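Local coordinates for uncharacterized protein (Bacteroides eggerthii, PDB 4FTD) that is of unknown function but pairs a six-bladed beta-propeller with an immunoglobulin-like domain and is probably linked to carbohydrate metabolism, at residues 359-373 / 396-410. Residues are numbered along the deposited sequence; the frame is centred on the assembly and turned at random.
Sequences GQGAASKASIALEVY and PIYQFKLGGSGNGNA
Pro396 lays its ring against one face of Tyr373, a CH-pi contact with Pro396 CB 4.1 Å from the Tyr373 centroid; proline's compact, rigid ring, with its polarised C-H groups, suits a place over an aromatic face. Ile397 and Tyr398 then both face Val372 in a classic beta bulge, where Val372 O takes a 2.7 Å bond from Ile397 N and a weak one from Tyr398 N. The Tyr398 ring offers its edge to Leu370 CD2, while Phe445 meets it edge-to-face. With chi1 at -174° turning CG away from the main-chain N, the extended Gln399 lies beside Glu371, and Gln399 NE2 donates to Glu371 OE2 at 2.8 Å; Ser367 OG grips the same oxygen from the opposite face of the carboxylate. Strands 369-373 and 398-401 run antiparallel; 398-401 is the outer edge of a propeller blade, and 369-373 lies between it and strand 350-357. Lysine's long chain lets Lys401 NZ bend back to a lone pair of Ser367 O at 2.9 Å. Next, Gly403 and Ser405 backbone atoms touch Ile368 methyls. Gly406 fits closely under Gly361 O, where a CB would clash. Asn407 O receives Gly361 N at 2.8 Å, and Asn407 OD1 accepts from Asn409 N, an Asx turn. Gln360's amide, acceptor and donor at once, clasps Ala410 N through OE1 and Gly408 O through NE2; a leucine here would probably leave both backbone groups without these partners and the loop less firmly tied.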
# COMPACT_ATOMS: atom_id res chain seq x y z
N GLY A 359 -15.76 -4.81 8.46
CA GLY A 359 -16.65 -5.85 8.95
C GLY A 359 -17.38 -5.45 10.23
O GLY A 359 -17.29 -6.14 11.23
N GLN A 360 -18.15 -4.37 10.15
CA GLN A 360 -18.88 -3.81 11.30
C GLN A 360 -20.28 -4.34 11.28
O GLN A 360 -21.01 -4.07 10.34
CB GLN A 360 -18.90 -2.27 11.21
CG GLN A 360 -19.67 -1.53 12.31
CD GLN A 360 -19.02 -1.66 13.68
OE1 GLN A 360 -17.90 -2.06 13.80
NE2 GLN A 360 -19.76 -1.32 14.72
N GLY A 361 -20.64 -5.12 12.30
CA GLY A 361 -21.96 -5.72 12.45
C GLY A 361 -21.80 -7.20 12.20
O GLY A 361 -21.12 -7.61 11.25
N ALA A 362 -22.43 -7.99 13.06
CA ALA A 362 -22.39 -9.44 12.97
C ALA A 362 -22.80 -9.97 11.60
O ALA A 362 -22.32 -11.02 11.21
CB ALA A 362 -23.26 -10.05 14.05
N ALA A 363 -23.64 -9.23 10.87
CA ALA A 363 -24.13 -9.66 9.54
C ALA A 363 -23.27 -9.14 8.39
O ALA A 363 -23.50 -9.45 7.24
CB ALA A 363 -25.57 -9.19 9.36
N SER A 364 -22.23 -8.36 8.68
CA SER A 364 -21.41 -7.81 7.61
C SER A 364 -20.81 -8.86 6.68
O SER A 364 -20.32 -9.89 7.13
CB SER A 364 -20.25 -7.01 8.15
OG SER A 364 -19.43 -6.70 7.03
N LYS A 365 -20.80 -8.55 5.39
CA LYS A 365 -20.21 -9.40 4.39
C LYS A 365 -18.91 -8.77 3.89
O LYS A 365 -18.44 -9.15 2.85
CB LYS A 365 -21.24 -9.64 3.25
CG LYS A 365 -22.52 -10.37 3.70
CD LYS A 365 -23.66 -10.25 2.69
CE LYS A 365 -24.87 -11.11 3.02
NZ LYS A 365 -24.50 -12.53 3.24
N ALA A 366 -18.30 -7.85 4.65
CA ALA A 366 -17.03 -7.26 4.24
C ALA A 366 -15.96 -8.36 4.10
O ALA A 366 -15.99 -9.36 4.83
CB ALA A 366 -16.56 -6.19 5.25
N SER A 367 -15.02 -8.18 3.19
CA SER A 367 -13.90 -9.16 3.05
C SER A 367 -13.01 -9.32 4.32
O SER A 367 -12.32 -10.35 4.49
CB SER A 367 -13.03 -8.77 1.84
OG SER A 367 -12.42 -7.48 2.07
N ILE A 368 -13.02 -8.32 5.21
CA ILE A 368 -12.13 -8.24 6.38
C ILE A 368 -10.68 -8.49 5.94
O ILE A 368 -10.04 -9.50 6.31
CB ILE A 368 -12.57 -9.13 7.58
CG1 ILE A 368 -14.05 -8.88 7.93
CG2 ILE A 368 -11.71 -8.83 8.83
CD1 ILE A 368 -14.58 -9.82 9.01
N ALA A 369 -10.16 -7.53 5.18
CA ALA A 369 -8.92 -7.72 4.47
C ALA A 369 -8.13 -6.45 4.22
O ALA A 369 -8.68 -5.39 4.07
CB ALA A 369 -9.21 -8.40 3.12
N LEU A 370 -6.81 -6.60 4.14
CA LEU A 370 -5.95 -5.56 3.59
C LEU A 370 -6.27 -5.61 2.09
O LEU A 370 -6.24 -6.69 1.51
CB LEU A 370 -4.48 -5.88 3.84
CG LEU A 370 -3.35 -4.97 3.37
CD1 LEU A 370 -2.05 -5.29 4.12
CD2 LEU A 370 -3.15 -5.09 1.88
N GLU A 371 -6.57 -4.46 1.48
CA GLU A 371 -6.78 -4.39 0.03
C GLU A 371 -5.99 -3.24 -0.55
O GLU A 371 -5.86 -2.19 0.07
CB GLU A 371 -8.28 -4.26 -0.27
CG GLU A 371 -9.00 -5.57 -0.01
CD GLU A 371 -10.49 -5.54 -0.22
OE1 GLU A 371 -11.06 -4.47 -0.52
OE2 GLU A 371 -11.11 -6.61 -0.06
N VAL A 372 -5.43 -3.47 -1.74
CA VAL A 372 -4.69 -2.47 -2.48
C VAL A 372 -5.37 -2.29 -3.83
O VAL A 372 -5.66 -3.27 -4.53
CB VAL A 372 -3.23 -2.91 -2.69
CG1 VAL A 372 -2.46 -1.81 -3.39
CG2 VAL A 372 -2.60 -3.25 -1.35
N TYR A 373 -5.63 -1.03 -4.18
CA TYR A 373 -6.24 -0.66 -5.44
C TYR A 373 -5.23 0.12 -6.25
O TYR A 373 -4.45 0.90 -5.70
CB TYR A 373 -7.48 0.17 -5.22
CG TYR A 373 -8.59 -0.62 -4.64
CD1 TYR A 373 -9.50 -1.30 -5.47
CD2 TYR A 373 -8.73 -0.74 -3.26
CE1 TYR A 373 -10.51 -2.05 -4.94
CE2 TYR A 373 -9.76 -1.47 -2.72
CZ TYR A 373 -10.64 -2.12 -3.55
OH TYR A 373 -11.64 -2.85 -3.00
N PRO A 396 -9.50 -5.14 -6.22
CA PRO A 396 -8.17 -4.78 -5.72
C PRO A 396 -7.08 -5.52 -6.51
O PRO A 396 -7.34 -6.59 -7.04
CB PRO A 396 -8.18 -5.25 -4.27
CG PRO A 396 -9.33 -6.16 -4.14
CD PRO A 396 -10.32 -5.79 -5.19
N ILE A 397 -5.91 -4.92 -6.65
CA ILE A 397 -4.75 -5.55 -7.27
C ILE A 397 -4.06 -6.51 -6.27
O ILE A 397 -3.28 -7.34 -6.66
CB ILE A 397 -3.78 -4.49 -7.83
CG1 ILE A 397 -2.72 -5.12 -8.73
CG2 ILE A 397 -3.11 -3.72 -6.71
CD1 ILE A 397 -1.87 -4.09 -9.44
N TYR A 398 -4.36 -6.40 -4.97
CA TYR A 398 -3.83 -7.33 -3.96
C TYR A 398 -4.79 -7.37 -2.77
O TYR A 398 -5.35 -6.34 -2.41
CB TYR A 398 -2.43 -6.89 -3.46
CG TYR A 398 -1.88 -7.81 -2.39
CD1 TYR A 398 -1.36 -9.06 -2.72
CD2 TYR A 398 -1.94 -7.46 -1.03
CE1 TYR A 398 -0.89 -9.92 -1.74
CE2 TYR A 398 -1.48 -8.32 -0.04
CZ TYR A 398 -0.95 -9.54 -0.40
OH TYR A 398 -0.51 -10.39 0.58
N GLN A 399 -4.97 -8.55 -2.18
CA GLN A 399 -5.83 -8.74 -1.02
C GLN A 399 -5.19 -9.72 -0.07
O GLN A 399 -4.65 -10.74 -0.51
CB GLN A 399 -7.17 -9.30 -1.44
CG GLN A 399 -8.20 -9.40 -0.32
CD GLN A 399 -9.48 -10.03 -0.77
OE1 GLN A 399 -9.51 -11.20 -1.16
NE2 GLN A 399 -10.55 -9.27 -0.72
N PHE A 400 -5.23 -9.41 1.22
CA PHE A 400 -4.82 -10.35 2.25
C PHE A 400 -5.94 -10.37 3.27
O PHE A 400 -6.19 -9.39 3.95
CB PHE A 400 -3.48 -10.01 2.91
CG PHE A 400 -3.01 -11.12 3.82
CD1 PHE A 400 -3.46 -11.20 5.13
CD2 PHE A 400 -2.17 -12.12 3.34
CE1 PHE A 400 -3.08 -12.25 5.96
CE2 PHE A 400 -1.78 -13.17 4.16
CZ PHE A 400 -2.25 -13.24 5.47
N LYS A 401 -6.64 -11.49 3.34
CA LYS A 401 -7.75 -11.68 4.24
C LYS A 401 -7.25 -11.96 5.65
O LYS A 401 -6.46 -12.89 5.85
CB LYS A 401 -8.58 -12.84 3.72
CG LYS A 401 -9.47 -12.46 2.55
CD LYS A 401 -10.28 -13.67 2.13
CE LYS A 401 -11.75 -13.35 2.04
NZ LYS A 401 -12.42 -13.03 3.35
N LEU A 402 -7.73 -11.19 6.63
CA LEU A 402 -7.29 -11.28 8.02
C LEU A 402 -8.10 -12.31 8.82
O LEU A 402 -7.77 -12.59 9.96
CB LEU A 402 -7.35 -9.89 8.69
CG LEU A 402 -6.51 -8.74 8.11
CD1 LEU A 402 -6.95 -7.37 8.64
CD2 LEU A 402 -5.06 -9.03 8.44
N GLY A 403 -9.17 -12.85 8.24
CA GLY A 403 -10.05 -13.79 8.95
C GLY A 403 -10.95 -13.06 9.94
O GLY A 403 -11.01 -11.83 10.00
N GLY A 404 -11.65 -13.85 10.72
CA GLY A 404 -12.56 -13.35 11.72
C GLY A 404 -13.91 -13.14 11.09
O GLY A 404 -14.18 -13.59 9.99
N SER A 405 -14.79 -12.47 11.81
CA SER A 405 -16.13 -12.21 11.29
C SER A 405 -16.59 -10.86 11.80
O SER A 405 -15.90 -10.16 12.56
CB SER A 405 -17.07 -13.34 11.69
OG SER A 405 -17.15 -13.39 13.09
N GLY A 406 -17.77 -10.46 11.37
CA GLY A 406 -18.27 -9.18 11.76
C GLY A 406 -18.46 -9.03 13.25
O GLY A 406 -18.88 -9.94 13.89
N ASN A 407 -18.14 -7.87 13.78
CA ASN A 407 -18.35 -7.57 15.20
C ASN A 407 -18.79 -6.11 15.37
O ASN A 407 -18.82 -5.33 14.40
CB ASN A 407 -17.08 -7.92 16.03
CG ASN A 407 -15.88 -7.10 15.66
OD1 ASN A 407 -15.95 -5.87 15.76
ND2 ASN A 407 -14.75 -7.75 15.30
N GLY A 408 -19.15 -5.76 16.60
CA GLY A 408 -19.65 -4.41 16.90
C GLY A 408 -18.57 -3.36 17.13
O GLY A 408 -18.90 -2.24 17.39
N ASN A 409 -17.28 -3.69 17.00
CA ASN A 409 -16.21 -2.74 17.28
C ASN A 409 -15.04 -2.99 16.31
O ASN A 409 -13.91 -3.21 16.73
CB ASN A 409 -15.80 -2.85 18.77
CG ASN A 409 -15.67 -4.27 19.24
OD1 ASN A 409 -16.39 -4.71 20.12
ND2 ASN A 409 -14.79 -5.04 18.58
N ALA A 410 -15.35 -2.89 15.02
CA ALA A 410 -14.50 -3.35 13.93
C ALA A 410 -13.50 -2.27 13.48
O ALA A 410 -13.33 -1.97 12.28
CB ALA A 410 -15.40 -3.84 12.77
O HOH W 1 -19.87 -11.22 9.59
O HOH W 2 -15.16 -12.35 4.93
O HOH W 3 -11.06 -12.36 6.15